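Local atomic coordinates of chitinase (Jonesia denitrificans, PDB entry 5VG0), a protein that probably breaks down chitin, the piece described here being its copper-binding lytic polysaccharide monooxygenase domain, part of a longer chitinase. Residues 40-44 / 133-137; 78-84 / 122-128. One frame throughout, in Å; residues are numbered along the deposited sequence. Where two conformers were deposited one is given.

Interaction 1 (40-44 / 133-137); sequences TTCSG and FYNCM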
ATOM      1  N   THR A  40      -4.226   9.802  -4.699  1.00 12.18           N
ATOM      2  CA  THR A  40      -2.799   9.499  -4.595  1.00 13.54           C
ATOM      3  C   THR A  40      -2.280   9.721  -3.185  1.00 13.37           C
ATOM      4  O   THR A  40      -1.100   9.990  -3.000  1.00 16.65           O
ATOM      5  CB  THR A  40      -1.974  10.270  -5.623  1.00 19.04           C
ATOM      6  OG1 THR A  40      -2.270  11.660  -5.505  1.00 21.17           O
ATOM      7  CG2 THR A  40      -2.313   9.817  -7.048  1.00 21.46           C
ATOM      8  N   THR A  41      -3.139   9.595  -2.186  1.00 12.12           N
ATOM      9  CA  THR A  41      -2.754   9.720  -0.791  1.00 11.31           C
ATOM     10  C   THR A  41      -2.756   8.349  -0.125  1.00  9.85           C
ATOM     11  O   THR A  41      -3.396   7.403  -0.591  1.00 11.17           O
ATOM     12  CB  THR A  41      -3.719  10.648  -0.056  1.00 13.18           C
ATOM     13  OG1 THR A  41      -5.040  10.146  -0.229  1.00 15.29           O
ATOM     14  CG2 THR A  41      -3.600  12.068  -0.592  1.00 16.16           C
ATOM     15  N   CYS A  42      -2.069   8.280   1.015  1.00  9.54           N
ATOM     16  CA  CYS A  42      -1.882   7.020   1.720  1.00  9.17           C
ATOM     17  C   CYS A  42      -3.165   6.495   2.345  1.00  9.70           C
ATOM     18  O   CYS A  42      -3.302   5.280   2.520  1.00 11.21           O
ATOM     19  CB  CYS A  42      -0.817   7.206   2.800  1.00  9.73           C
ATOM     20  SG  CYS A  42       0.802   7.637   2.159  1.00 11.01           S
ATOM     21  N   SER A  43      -4.109   7.368   2.693  1.00  9.68           N
ATOM     22  CA  SER A  43      -5.410   6.951   3.205  1.00 10.66           C
ATOM     23  C   SER A  43      -6.464   6.851   2.117  1.00 10.82           C
ATOM     24  O   SER A  43      -7.600   6.455   2.406  1.00 11.91           O
ATOM     25  CB  SER A  43      -5.914   7.960   4.224  1.00 13.04           C
ATOM     26  OG  SER A  43      -6.224   9.177   3.567  1.00 13.81           O
ATOM     27  N   GLY A  44      -6.137   7.264   0.893  1.00 10.61           N
ATOM     28  CA  GLY A  44      -7.116   7.398  -0.157  1.00 11.49           C
ATOM     29  C   GLY A  44      -8.149   8.472   0.091  1.00 12.73           C
ATOM     30  O   GLY A  44      -9.097   8.590  -0.693  1.00 15.31           O
ATOM     31  N   PHE A 133      -7.939   0.224  -2.857  1.00  7.49           N
ATOM     32  CA  PHE A 133      -7.267   0.106  -1.578  1.00  7.28           C
ATOM     33  C   PHE A 133      -5.901   0.762  -1.678  1.00  7.68           C
ATOM     34  O   PHE A 133      -5.206   0.629  -2.682  1.00 10.10           O
ATOM     35  CB  PHE A 133      -7.148  -1.364  -1.141  1.00  8.17           C
ATOM     36  CG  PHE A 133      -8.470  -1.958  -0.809  1.00  8.88           C
ATOM     37  CD1 PHE A 133      -9.328  -2.386  -1.802  1.00 10.36           C
ATOM     38  CD2 PHE A 133      -8.895  -2.028   0.506  1.00 10.49           C
ATOM     39  CE1 PHE A 133     -10.583  -2.866  -1.488  1.00 12.32           C
ATOM     40  CE2 PHE A 133     -10.140  -2.510   0.810  1.00 12.03           C
ATOM     41  CZ  PHE A 133     -10.992  -2.914  -0.191  1.00 12.60           C
ATOM     42  N   TYR A 134      -5.514   1.471  -0.623  1.00  7.05           N
ATOM     43  CA  TYR A 134      -4.382   2.388  -0.645  1.00  7.03           C
ATOM     44  C   TYR A 134      -3.363   1.973   0.408  1.00  6.79           C
ATOM     45  O   TYR A 134      -3.686   1.901   1.590  1.00  8.22           O
ATOM     46  CB  TYR A 134      -4.873   3.807  -0.385  1.00  7.90           C
ATOM     47  CG  TYR A 134      -5.724   4.354  -1.511  1.00  7.80           C
ATOM     48  CD1 TYR A 134      -7.089   4.078  -1.598  1.00  8.48           C
ATOM     49  CD2 TYR A 134      -5.152   5.123  -2.518  1.00  8.65           C
ATOM     50  CE1 TYR A 134      -7.850   4.570  -2.659  1.00  8.36           C
ATOM     51  CE2 TYR A 134      -5.911   5.619  -3.558  1.00  9.15           C
ATOM     52  CZ  TYR A 134      -7.251   5.338  -3.632  1.00  8.70           C
ATOM     53  OH  TYR A 134      -7.953   5.856  -4.697  1.00 10.05           O
ATOM     54  N   ASN A 135      -2.120   1.753  -0.023  1.00  6.97           N
ATOM     55  CA  ASN A 135      -1.045   1.314   0.860  1.00  7.15           C
ATOM     56  C   ASN A 135       0.228   2.096   0.572  1.00  7.46           C
ATOM     57  O   ASN A 135       0.791   1.966  -0.520  1.00  9.08           O
ATOM     58  CB  ASN A 135      -0.710  -0.170   0.667  1.00  9.16           C
ATOM     59  CG  ASN A 135      -1.711  -1.125   1.334  1.00 10.78           C
ATOM     60  OD1 ASN A 135      -1.369  -1.783   2.297  1.00 12.18           O
ATOM     61  ND2 ASN A 135      -2.928  -1.175   0.841  1.00 13.26           N
ATOM     62  N   CYS A 136       0.713   2.857   1.548  1.00  6.93           N
ATOM     63  CA  CYS A 136       2.010   3.512   1.446  1.00  6.96           C
ATOM     64  C   CYS A 136       3.086   2.715   2.160  1.00  6.74           C
ATOM     65  O   CYS A 136       2.875   2.236   3.273  1.00  7.85           O
ATOM     66  CB  CYS A 136       1.945   4.897   2.067  1.00  8.32           C
ATOM     67  SG  CYS A 136       1.230   6.076   0.946  1.00  9.50           S
ATOM     68  N   MET A 137       4.260   2.659   1.545  1.00  6.89           N
ATOM     69  CA  MET A 137       5.440   2.002   2.095  0.77  7.17           C
ATOM     70  C   MET A 137       6.581   3.010   2.077  1.00  8.00           C
ATOM     71  O   MET A 137       6.946   3.523   1.015  1.00  9.67           O
ATOM     72  CB  MET A 137       5.858   0.783   1.265  0.77  7.90           C
ATOM     73  CG  MET A 137       4.985  -0.457   1.373  0.77  8.86           C
ATOM     74  SD  MET A 137       3.272  -0.337   0.817  0.77  8.76           S
ATOM     75  CE  MET A 137       3.533   0.000  -0.913  0.77 10.84           C
TER
HETATM   76  O   HOH W   1      -1.107   3.696   3.583  1.00  9.65           O

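Interaction 2 (78-84 / 122-128); sequences HNTSTWE and ARWNVSN. With CU (copper (II) ion), chain C; PER (peroxide ion), chain D.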
ATOM      1  N   HIS A  78     -11.004  -9.555  -4.223  1.00 11.98           N
ATOM      2  CA  HIS A  78     -11.957  -9.041  -5.200  1.00 11.69           C
ATOM      3  C   HIS A  78     -11.407  -9.126  -6.609  1.00 11.05           C
ATOM      4  O   HIS A  78     -10.210  -8.976  -6.847  1.00 11.65           O
ATOM      5  CB  HIS A  78     -12.234  -7.582  -4.902  1.00 12.94           C
ATOM      6  CG  HIS A  78     -12.670  -7.359  -3.506  1.00 12.78           C
ATOM      7  ND1 HIS A  78     -13.759  -8.000  -2.954  1.00 14.82           N
ATOM      8  CD2 HIS A  78     -12.130  -6.608  -2.526  1.00 13.02           C
ATOM      9  CE1 HIS A  78     -13.885  -7.628  -1.697  1.00 15.23           C
ATOM     10  NE2 HIS A  78     -12.914  -6.784  -1.421  1.00 14.18           N
ATOM     11  N   ASN A  79     -12.310  -9.299  -7.567  1.00 11.19           N
ATOM     12  CA  ASN A  79     -11.921  -9.165  -8.960  1.00 12.03           C
ATOM     13  C   ASN A  79     -11.262  -7.810  -9.160  1.00 10.18           C
ATOM     14  O   ASN A  79     -11.724  -6.796  -8.633  1.00 10.68           O
ATOM     15  CB  ASN A  79     -13.133  -9.323  -9.871  1.00 14.50           C
ATOM     16  CG  ASN A  79     -13.651 -10.740  -9.874  1.00 17.83           C
ATOM     17  OD1 ASN A  79     -14.278 -11.167  -8.909  1.00 22.27           O
ATOM     18  ND2 ASN A  79     -13.359 -11.486 -10.924  1.00 20.17           N
ATOM     19  N   THR A  80     -10.162  -7.814  -9.900  1.00  9.43           N
ATOM     20  CA  THR A  80      -9.236  -6.694  -9.931  1.00  9.01           C
ATOM     21  C   THR A  80      -9.000  -6.248 -11.362  1.00  9.23           C
ATOM     22  O   THR A  80      -8.847  -7.069 -12.269  1.00 10.29           O
ATOM     23  CB  THR A  80      -7.909  -7.149  -9.320  1.00  9.38           C
ATOM     24  OG1 THR A  80      -8.113  -7.500  -7.956  1.00 10.19           O
ATOM     25  CG2 THR A  80      -6.850  -6.090  -9.389  1.00  9.78           C
ATOM     26  N   SER A  81      -8.928  -4.931 -11.548  1.00  8.66           N
ATOM     27  CA  SER A  81      -8.486  -4.381 -12.822  1.00  8.95           C
ATOM     28  C   SER A  81      -6.969  -4.293 -12.811  1.00  8.85           C
ATOM     29  O   SER A  81      -6.298  -5.167 -13.357  1.00 11.69           O
ATOM     30  CB  SER A  81      -9.164  -3.046 -13.108  1.00  9.13           C
ATOM     31  OG  SER A  81      -8.976  -2.173 -12.025  1.00 10.83           O
ATOM     32  N   THR A  82      -6.408  -3.285 -12.161  1.00  9.40           N
ATOM     33  CA  THR A  82      -4.966  -3.102 -12.095  1.00  8.52           C
ATOM     34  C   THR A  82      -4.488  -2.896 -10.665  1.00  8.23           C
ATOM     35  O   THR A  82      -5.219  -2.437  -9.790  1.00  9.81           O
ATOM     36  CB  THR A  82      -4.504  -1.907 -12.932  1.00  9.95           C
ATOM     37  OG1 THR A  82      -5.185  -0.739 -12.499  1.00 11.60           O
ATOM     38  CG2 THR A  82      -4.720  -2.132 -14.410  1.00 11.61           C
ATOM     39  N   TRP A  83      -3.215  -3.216 -10.498  1.00  7.72           N
ATOM     40  CA  TRP A  83      -2.407  -2.831  -9.351  1.00  7.90           C
ATOM     41  C   TRP A  83      -1.462  -1.750  -9.857  1.00  8.14           C
ATOM     42  O   TRP A  83      -0.688  -1.988 -10.784  1.00 10.00           O
ATOM     43  CB  TRP A  83      -1.599  -4.027  -8.845  1.00  9.00           C
ATOM     44  CG  TRP A  83      -2.392  -5.272  -8.604  1.00  8.44           C
ATOM     45  CD1 TRP A  83      -2.719  -6.223  -9.518  1.00  9.60           C
ATOM     46  CD2 TRP A  83      -2.944  -5.688  -7.363  1.00  8.55           C
ATOM     47  NE1 TRP A  83      -3.442  -7.210  -8.924  1.00 10.68           N
ATOM     48  CE2 TRP A  83      -3.598  -6.911  -7.593  1.00  9.65           C
ATOM     49  CE3 TRP A  83      -2.944  -5.151  -6.070  1.00  9.61           C
ATOM     50  CZ2 TRP A  83      -4.258  -7.592  -6.587  1.00 11.30           C
ATOM     51  CZ3 TRP A  83      -3.589  -5.837  -5.073  1.00 11.55           C
ATOM     52  CH2 TRP A  83      -4.243  -7.036  -5.334  1.00 11.64           C
ATOM     53  N   GLU A  84      -1.527  -0.568  -9.275  1.00  7.66           N
ATOM     54  CA  GLU A  84      -0.706   0.556  -9.693  1.00  7.81           C
ATOM     55  C   GLU A  84       0.257   0.910  -8.575  1.00  7.81           C
ATOM     56  O   GLU A  84      -0.141   1.029  -7.422  1.00 10.50           O
ATOM     57  CB  GLU A  84      -1.568   1.774 -10.019  1.00  8.89           C
ATOM     58  CG  GLU A  84      -2.462   1.573 -11.231  1.00 10.37           C
ATOM     59  CD  GLU A  84      -3.389   2.737 -11.442  1.00 11.68           C
ATOM     60  OE1 GLU A  84      -4.196   3.016 -10.545  1.00 12.23           O
ATOM     61  OE2 GLU A  84      -3.279   3.382 -12.506  1.00 15.68           O
ATOM     62  N   ALA A 122       0.884   1.932  -3.296  1.00  7.55           N
ATOM     63  CA  ALA A 122       0.255   0.846  -4.022  1.00  8.11           C
ATOM     64  C   ALA A 122      -1.241   1.087  -4.000  1.00  7.75           C
ATOM     65  O   ALA A 122      -1.830   1.223  -2.935  1.00 10.27           O
ATOM     66  CB  ALA A 122       0.606  -0.495  -3.394  1.00  9.68           C
ATOM     67  N   ARG A 123      -1.840   1.133  -5.182  1.00  7.48           N
ATOM     68  CA  ARG A 123      -3.266   1.356  -5.356  1.00  8.09           C
ATOM     69  C   ARG A 123      -3.846   0.119  -6.028  1.00  7.97           C
ATOM     70  O   ARG A 123      -3.488  -0.197  -7.164  1.00  9.33           O
ATOM     71  CB  ARG A 123      -3.476   2.615  -6.186  1.00  9.80           C
ATOM     72  CG  ARG A 123      -4.881   3.081  -6.283  1.00 11.06           C
ATOM     73  CD  ARG A 123      -4.914   4.532  -6.776  1.00 11.37           C
ATOM     74  NE  ARG A 123      -4.692   4.624  -8.208  1.00 10.63           N
ATOM     75  CZ  ARG A 123      -4.775   5.749  -8.908  1.00 10.38           C
ATOM     76  NH1 ARG A 123      -4.996   6.909  -8.307  1.00 11.82           N
ATOM     77  NH2 ARG A 123      -4.633   5.718 -10.221  1.00 10.80           N
ATOM     78  N   TRP A 124      -4.714  -0.570  -5.317  1.00  7.28           N
ATOM     79  CA  TRP A 124      -5.365  -1.789  -5.797  1.00  7.54           C
ATOM     80  C   TRP A 124      -6.763  -1.414  -6.271  1.00  7.16           C
ATOM     81  O   TRP A 124      -7.623  -1.067  -5.459  1.00  8.80           O
ATOM     82  CB  TRP A 124      -5.441  -2.800  -4.651  1.00  7.84           C
ATOM     83  CG  TRP A 124      -6.280  -4.006  -4.921  1.00  7.94           C
ATOM     84  CD1 TRP A 124      -6.633  -4.525  -6.122  1.00  9.25           C
ATOM     85  CD2 TRP A 124      -6.860  -4.859  -3.928  1.00  8.92           C
ATOM     86  NE1 TRP A 124      -7.409  -5.638  -5.941  1.00 10.16           N
ATOM     87  CE2 TRP A 124      -7.561  -5.868  -4.601  1.00  9.75           C
ATOM     88  CE3 TRP A 124      -6.852  -4.868  -2.538  1.00  9.31           C
ATOM     89  CZ2 TRP A 124      -8.249  -6.879  -3.932  1.00 11.02           C
ATOM     90  CZ3 TRP A 124      -7.536  -5.873  -1.877  1.00 11.25           C
ATOM     91  CH2 TRP A 124      -8.226  -6.861  -2.572  1.00 11.51           C
ATOM     92  N   ASN A 125      -6.994  -1.473  -7.580  1.00  7.70           N
ATOM     93  CA  ASN A 125      -8.270  -1.081  -8.163  1.00  8.34           C
ATOM     94  C   ASN A 125      -9.186  -2.292  -8.313  1.00  8.33           C
ATOM     95  O   ASN A 125      -8.835  -3.284  -8.956  1.00  9.68           O
ATOM     96  CB  ASN A 125      -8.030  -0.432  -9.519  1.00  8.80           C
ATOM     97  CG  ASN A 125      -7.251   0.842  -9.410  1.00  9.01           C
ATOM     98  OD1 ASN A 125      -7.655   1.775  -8.727  1.00 10.40           O
ATOM     99  ND2 ASN A 125      -6.126   0.884 -10.061  1.00 10.68           N
ATOM    100  N   VAL A 126     -10.366  -2.204  -7.737  1.00  8.80           N
ATOM    101  CA  VAL A 126     -11.347  -3.278  -7.789  1.00  9.31           C
ATOM    102  C   VAL A 126     -12.173  -3.120  -9.066  1.00 10.07           C
ATOM    103  O   VAL A 126     -12.623  -2.022  -9.392  1.00 11.49           O
ATOM    104  CB  VAL A 126     -12.227  -3.232  -6.529  1.00 11.34           C
ATOM    105  CG1 VAL A 126     -13.344  -4.261  -6.600  1.00 12.28           C
ATOM    106  CG2 VAL A 126     -11.340  -3.448  -5.284  1.00 13.56           C
ATOM    107  N   SER A 127     -12.378  -4.209  -9.806  1.00  9.82           N
ATOM    108  CA  SER A 127     -12.934  -4.091 -11.152  1.00 10.46           C
ATOM    109  C   SER A 127     -14.435  -3.887 -11.185  1.00 10.73           C
ATOM    110  O   SER A 127     -14.950  -3.408 -12.198  1.00 14.13           O
ATOM    111  CB  SER A 127     -12.562  -5.299 -11.993  1.00 13.70           C
ATOM    112  OG  SER A 127     -13.144  -6.446 -11.468  1.00 16.60           O
ATOM    113  N   ASN A 128     -15.146  -4.232 -10.114  1.00 11.07           N
ATOM    114  CA  ASN A 128     -16.606  -4.201 -10.099  1.00 12.73           C
ATOM    115  C   ASN A 128     -17.184  -3.268  -9.042  1.00 12.14           C
ATOM    116  O   ASN A 128     -18.393  -3.320  -8.776  1.00 14.58           O
ATOM    117  CB  ASN A 128     -17.177  -5.615  -9.908  1.00 16.82           C
ATOM    118  CG  ASN A 128     -16.524  -6.377  -8.738  1.00 22.58           C
ATOM    119  OD1 ASN A 128     -15.919  -5.785  -7.844  1.00 24.57           O
ATOM    120  ND2 ASN A 128     -16.654  -7.710  -8.752  1.00 27.43           N
TER
HETATM  121 CU    CU C 201     -12.675  -5.901   0.361  0.84 11.40          CU
HETATM  122  O1  PER D 202     -14.050  -4.390  -0.284  0.83 48.65           O
HETATM  123  O2  PER D 202     -14.478  -5.565   0.517  0.83 48.62           O
HETATM  124  O   HOH W   2     -15.133  -9.318  -6.510  1.00 29.73           O
HETATM  125  O   HOH W   3     -14.470  -7.184   1.435  1.00 29.31           O

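Interaction 1 (40-44 / 133-137)
Cys42 and Cys136 are covalently joined, SG to SG at 2.0 Å, and this disulfide ties the loop 40-44, which lies between strands 34-36 and 62-64, to strand 131-141 of the mixed sheet. Its chi3 of -86° lies close to the perpendicular a disulfide prefers, so the bridge closes with little torsional strain. Two residues back on the strand, Tyr134 points to the same side and carries the rest of the contact. Its CB comes within 3.6 Å of Cys42 O. With CG anti to the carbonyl carbon (chi1 -68°), the ring is swung against Gly44: Tyr134 CG and CD1 meet Gly44 CA, while CD2 approaches Thr41 O at 3.5 Å. CE1, CE2 and CZ stay near the same Gly44 CA, because that carbon sits over the middle of the ring, 3.6 Å from the centroid of Tyr134 and 11° off its normal, a CH-pi contact. At the tip, OH passes beyond the pair of segments and is hydrogen-bonded to Pro36 O and Ala39 N. Glycine suits its position twice over: a CB would collide with Tyr134 CD1, and its positive phi is one that glycine adopts readily; Gly44 N closes a type I turn by bonding to Thr41 O at 3.1 Å. Were Tyr134 an alanine, the ring face against Gly44 would be gone, and Pro36 O and Ala39 N would probably lose their common hydroxyl partner. Beside the disulfide, a water donates to Cys42 O and accepts from Cys136 N, each at 2.9 Å, satisfying two backbone groups too far apart to bond directly. The chemistry is thus mainly covalent and aromatic: the loop is pinned by one cross-link and laid on one ring, and one bound water links the two backbones.

Interaction 2 (78-84 / 122-128)
Trp83 and Trp124 lie side by side and pointing the same way in an offset stack, the six-membered ring of Trp83 and the five-membered ring of Trp124 having centroids 3.8 Å apart and planes at 13°. Thr80 CG2 lies over the same face of Trp83 as Trp124, towards the rim. At the edge of Trp124, NE1 donates in the ring plane to Thr80 OG1 at 2.8 Å. A threonine suits this place because its hydroxyl accepts there and donates to His78 O, also 2.8 Å from Thr80 OG1. Trp124 owes its reach to a CG anti to the backbone N (chi1 170°), and its CH2 meets CD2 of His78, whose ring is nearly parallel but slid well aside. His78 NE2 binds copper at 2.0 Å; His1 completes the histidine brace, and a peroxide sits side-on to the metal, its O2 at the edge of the His78 ring.

On the face bearing Glu84 and Arg123 the contact is polar. In a salt bridge, Arg123 turns the edge of its guanidinium to Glu84, NH2 and NE donating to OE1 at 2.8 and 2.9 Å. Asn125 ND2 reaches the same oxygen from above the carboxylate plane and gives its other hydrogen to Thr82 OG1, 3.1 Å from ND2. Three N-H groups therefore grip OE1, which fixes the carboxylate and the amide together.

The backbones run antiparallel, paired at Trp83-Trp124 and Glu84-Arg123, then shift by one residue at a beta bulge before Thr80 pairs with Val126. Strand 80-87 is flanked on its other edge by strand 90-96, and strand 118-126 by 131-141, whose Phe133 meets Trp124. Trp83 packs against Trp72 and His108, joining this sheet to the three-stranded one across the sandwich.

Interaction 1 is a buried contact near the centre of the chain; interaction 2 lies farther out, partly exposed, and supplies the copper ligand His78, while interaction 1 reaches the peroxide pocket through Phe133. They share a sheet, strands 118-126 and 131-141 being antiparallel neighbours: Asn135 O lies 2.8 Å from Ala122 N, and Phe133 N 2.9 Å from Trp124 O, both probable hydrogen bonds. Tyr134 packs on Arg123 as well. Along the sequence, interaction 2 is nested in the loop that interaction 1 closes. Their chemistry follows from what they join. A loop held to a strand relies on a disulfide and a ring, whereas two paired strands use backbone bonds, an indole stack and a salt bridge.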